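Local atomic coordinates of 30-kDa cleavage and polyadenylation specificity factor 30 (Arabidopsis thaliana, PDB entry 5ZUU), a protein that takes part in pre-mRNA 3'-end formation and poly(A) site selection as a component of the CPSF complex, and recognises m6A-modified RNA through its YTH domain. Residues N120-N123 and L129-K132. Numbering follows the deposited sequence.
Sequences NLRN and LPVK. With nucleotides of chain F.
The R122 side chain runs alongside the P130 ring in the same direction. P130 CD sits 3.7 Å over one face of the guanidinium, displaced toward its rim. R122 CG is anti to the carbonyl carbon (chi1 -70°). From there the chain runs extended to NE along the proline, with CG 3.7 Å from P130 CA. The hydrogen bond from NH1 to the carbonyl of N128 helps to fix the turn of the guanidinium.

Two backbone bonds flank this pair. V131 N donates to L121 O over 3.0 Å and N123 N to L129 O over 3.0 Å. Both are nearly straight, at 164° and 167°. R122 and P130 form the antiparallel, non-hydrogen-bonded pair between them. V131 brings both methyls to the L121 carbonyl, CG1 at 3.5 Å from its oxygen. CG2 also reaches L121 CB, at 4.2 Å.

K132 does not touch 120-123. Its chain, extended beyond CG, leads away to U7 of chain F, where NZ lies 3.5 Å from O3'. CD and CE run alongside the same ribose. With an alanine here the long chain and its ammonium are gone, and O2' and O3' of the U7 ribose would probably lose their aliphatic cover and a nearby positive charge.

The contact is a short, weakly bonded two-stranded hairpin, 122-123 with 129-130, in the YTH domain that binds the m6A-modified RNA. L121 packs on V144, Q147 and L148 of helix 142-154, and V131 also meets V144. V131 rests on L140 too. Buried N123 donates from ND2 to E139 O of strand 138-140; its OD1 accepts from E141 N, just past that strand, and from Y125 N in the hairpin's own turn. The hairpin thus packs against both edge strand 138-140 of the main sheet and helix 142-154, which follows it.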
ATOM      1  N   ASN A 120     -20.145   2.551  -1.864  1.00 13.38           N
ATOM      2  CA  ASN A 120     -20.687   3.910  -1.979  1.00 13.55           C
ATOM      3  C   ASN A 120     -19.601   4.966  -2.162  1.00 14.26           C
ATOM      4  O   ASN A 120     -19.871   6.170  -2.084  1.00 16.71           O
ATOM      5  CB  ASN A 120     -21.644   4.196  -0.828  1.00 14.00           C
ATOM      6  CG  ASN A 120     -20.945   4.267   0.501  1.00 13.78           C
ATOM      7  OD1 ASN A 120     -19.854   3.704   0.610  1.00 15.65           O
ATOM      8  ND2 ASN A 120     -21.552   4.936   1.498  1.00 11.89           N
ATOM      9  N   LEU A 121     -18.365   4.542  -2.444  1.00 14.28           N
ATOM     10  CA  LEU A 121     -17.251   5.457  -2.554  1.00 15.60           C
ATOM     11  C   LEU A 121     -16.798   5.477  -3.979  1.00 14.84           C
ATOM     12  O   LEU A 121     -16.383   4.460  -4.502  1.00 14.03           O
ATOM     13  CB  LEU A 121     -16.050   5.023  -1.703  1.00 17.57           C
ATOM     14  CG  LEU A 121     -15.661   5.702  -0.451  1.00 21.31           C
ATOM     15  CD1 LEU A 121     -14.198   5.403  -0.070  1.00 22.20           C
ATOM     16  CD2 LEU A 121     -15.811   7.190  -0.637  1.00 23.88           C
ATOM     17  N   ARG A 122     -16.764   6.673  -4.569  1.00 15.17           N
ATOM     18  CA  ARG A 122     -16.297   6.874  -5.939  1.00 14.02           C
ATOM     19  C   ARG A 122     -15.156   7.857  -6.026  1.00 12.60           C
ATOM     20  O   ARG A 122     -15.015   8.700  -5.156  1.00 12.53           O
ATOM     21  CB  ARG A 122     -17.443   7.314  -6.810  1.00 14.72           C
ATOM     22  CG  ARG A 122     -18.422   6.190  -7.036  1.00 16.67           C
ATOM     23  CD  ARG A 122     -19.745   6.714  -7.622  1.00 18.08           C
ATOM     24  NE  ARG A 122     -20.599   5.580  -7.927  1.00 18.80           N
ATOM     25  CZ  ARG A 122     -20.814   5.080  -9.129  1.00 21.10           C
ATOM     26  NH1 ARG A 122     -20.223   5.610 -10.185  1.00 23.06           N
ATOM     27  NH2 ARG A 122     -21.633   4.028  -9.280  1.00 21.84           N
ATOM     28  N   ASN A 123     -14.346   7.715  -7.082  1.00 12.06           N
ATOM     29  CA  ASN A 123     -13.133   8.507  -7.301  1.00 12.12           C
ATOM     30  C   ASN A 123     -13.270   9.495  -8.510  1.00 12.95           C
ATOM     31  O   ASN A 123     -13.195   9.057  -9.643  1.00 12.17           O
ATOM     32  CB  ASN A 123     -11.972   7.597  -7.608  1.00 11.22           C
ATOM     33  CG  ASN A 123     -10.671   8.335  -7.721  1.00 11.51           C
ATOM     34  OD1 ASN A 123     -10.597   9.540  -7.456  1.00 11.79           O
ATOM     35  ND2 ASN A 123      -9.617   7.625  -8.164  1.00 10.85           N
ATOM     36  N   LEU A 129     -15.932   6.695 -11.083  1.00 16.53           N
ATOM     37  CA  LEU A 129     -16.162   5.282 -10.971  1.00 16.99           C
ATOM     38  C   LEU A 129     -15.921   4.792  -9.498  1.00 16.64           C
ATOM     39  O   LEU A 129     -15.135   5.401  -8.760  1.00 13.99           O
ATOM     40  CB  LEU A 129     -15.215   4.549 -11.915  1.00 18.46           C
ATOM     41  CG  LEU A 129     -15.517   4.730 -13.417  1.00 18.82           C
ATOM     42  CD1 LEU A 129     -14.277   4.401 -14.258  1.00 19.10           C
ATOM     43  CD2 LEU A 129     -16.708   3.898 -13.826  1.00 18.69           C
ATOM     44  N   PRO A 130     -16.565   3.683  -9.086  1.00 16.63           N
ATOM     45  CA  PRO A 130     -16.378   3.187  -7.729  1.00 16.16           C
ATOM     46  C   PRO A 130     -14.926   2.857  -7.496  1.00 15.78           C
ATOM     47  O   PRO A 130     -14.256   2.427  -8.406  1.00 18.44           O
ATOM     48  CB  PRO A 130     -17.241   1.920  -7.647  1.00 17.01           C
ATOM     49  CG  PRO A 130     -17.864   1.755  -8.956  1.00 18.07           C
ATOM     50  CD  PRO A 130     -17.667   2.993  -9.784  1.00 18.37           C
ATOM     51  N   VAL A 131     -14.413   3.132  -6.309  1.00 14.88           N
ATOM     52  CA  VAL A 131     -12.975   2.957  -6.074  1.00 14.09           C
ATOM     53  C   VAL A 131     -12.423   1.557  -6.308  1.00 13.75           C
ATOM     54  O   VAL A 131     -11.224   1.420  -6.514  1.00 14.32           O
ATOM     55  CB  VAL A 131     -12.571   3.405  -4.678  1.00 14.78           C
ATOM     56  CG1 VAL A 131     -12.894   4.879  -4.501  1.00 15.51           C
ATOM     57  CG2 VAL A 131     -13.264   2.573  -3.587  1.00 15.15           C
ATOM     58  N   LYS A 132     -13.272   0.509  -6.247  1.00 14.49           N
ATOM     59  CA  LYS A 132     -12.835  -0.852  -6.600  1.00 13.37           C
ATOM     60  C   LYS A 132     -12.295  -0.976  -8.033  1.00 13.53           C
ATOM     61  O   LYS A 132     -11.436  -1.805  -8.275  1.00 11.52           O
ATOM     62  CB  LYS A 132     -13.894  -1.922  -6.346  1.00 13.23           C
ATOM     63  CG  LYS A 132     -15.137  -1.860  -7.212  1.00 12.70           C
ATOM     64  CD  LYS A 132     -15.779  -3.215  -7.286  1.00 12.76           C
ATOM     65  CE  LYS A 132     -17.094  -3.146  -8.063  1.00 13.55           C
ATOM     66  NZ  LYS A 132     -17.700  -4.493  -7.972  1.00 14.03           N
TER
ATOM     67  P     U F   7      -9.593  -6.246 -10.089  1.00 13.82           P
ATOM     68  OP1   U F   7      -9.460  -6.465  -8.659  1.00 15.52           O
ATOM     69  OP2   U F   7      -9.227  -7.298 -10.984  1.00 14.36           O
ATOM     70  O5'   U F   7     -11.117  -5.910 -10.399  1.00 14.71           O
ATOM     71  C5'   U F   7     -11.789  -4.957  -9.580  1.00 15.63           C
ATOM     72  C4'   U F   7     -13.114  -4.618 -10.190  1.00 16.19           C
ATOM     73  O4'   U F   7     -12.925  -4.053 -11.510  1.00 17.22           O
ATOM     74  C3'   U F   7     -14.016  -5.814 -10.402  1.00 16.93           C
ATOM     75  O3'   U F   7     -14.757  -5.985  -9.209  1.00 19.49           O
ATOM     76  C2'   U F   7     -14.904  -5.356 -11.532  1.00 16.92           C
ATOM     77  O2'   U F   7     -15.866  -4.418 -11.106  1.00 15.94           O
ATOM     78  C1'   U F   7     -13.906  -4.598 -12.388  1.00 16.83           C
ATOM     79  N1    U F   7     -13.224  -5.370 -13.429  1.00 15.60           N
ATOM     80  C2    U F   7     -13.885  -5.577 -14.630  1.00 16.18           C
ATOM     81  O2    U F   7     -15.058  -5.270 -14.815  1.00 16.74           O
ATOM     82  N3    U F   7     -13.134  -6.198 -15.594  1.00 16.48           N
ATOM     83  C4    U F   7     -11.812  -6.582 -15.507  1.00 16.11           C
ATOM     84  O4    U F   7     -11.266  -7.091 -16.483  1.00 15.43           O
ATOM     85  C5    U F   7     -11.205  -6.345 -14.232  1.00 15.64           C
ATOM     86  C6    U F   7     -11.910  -5.745 -13.268  1.00 15.64           C
TER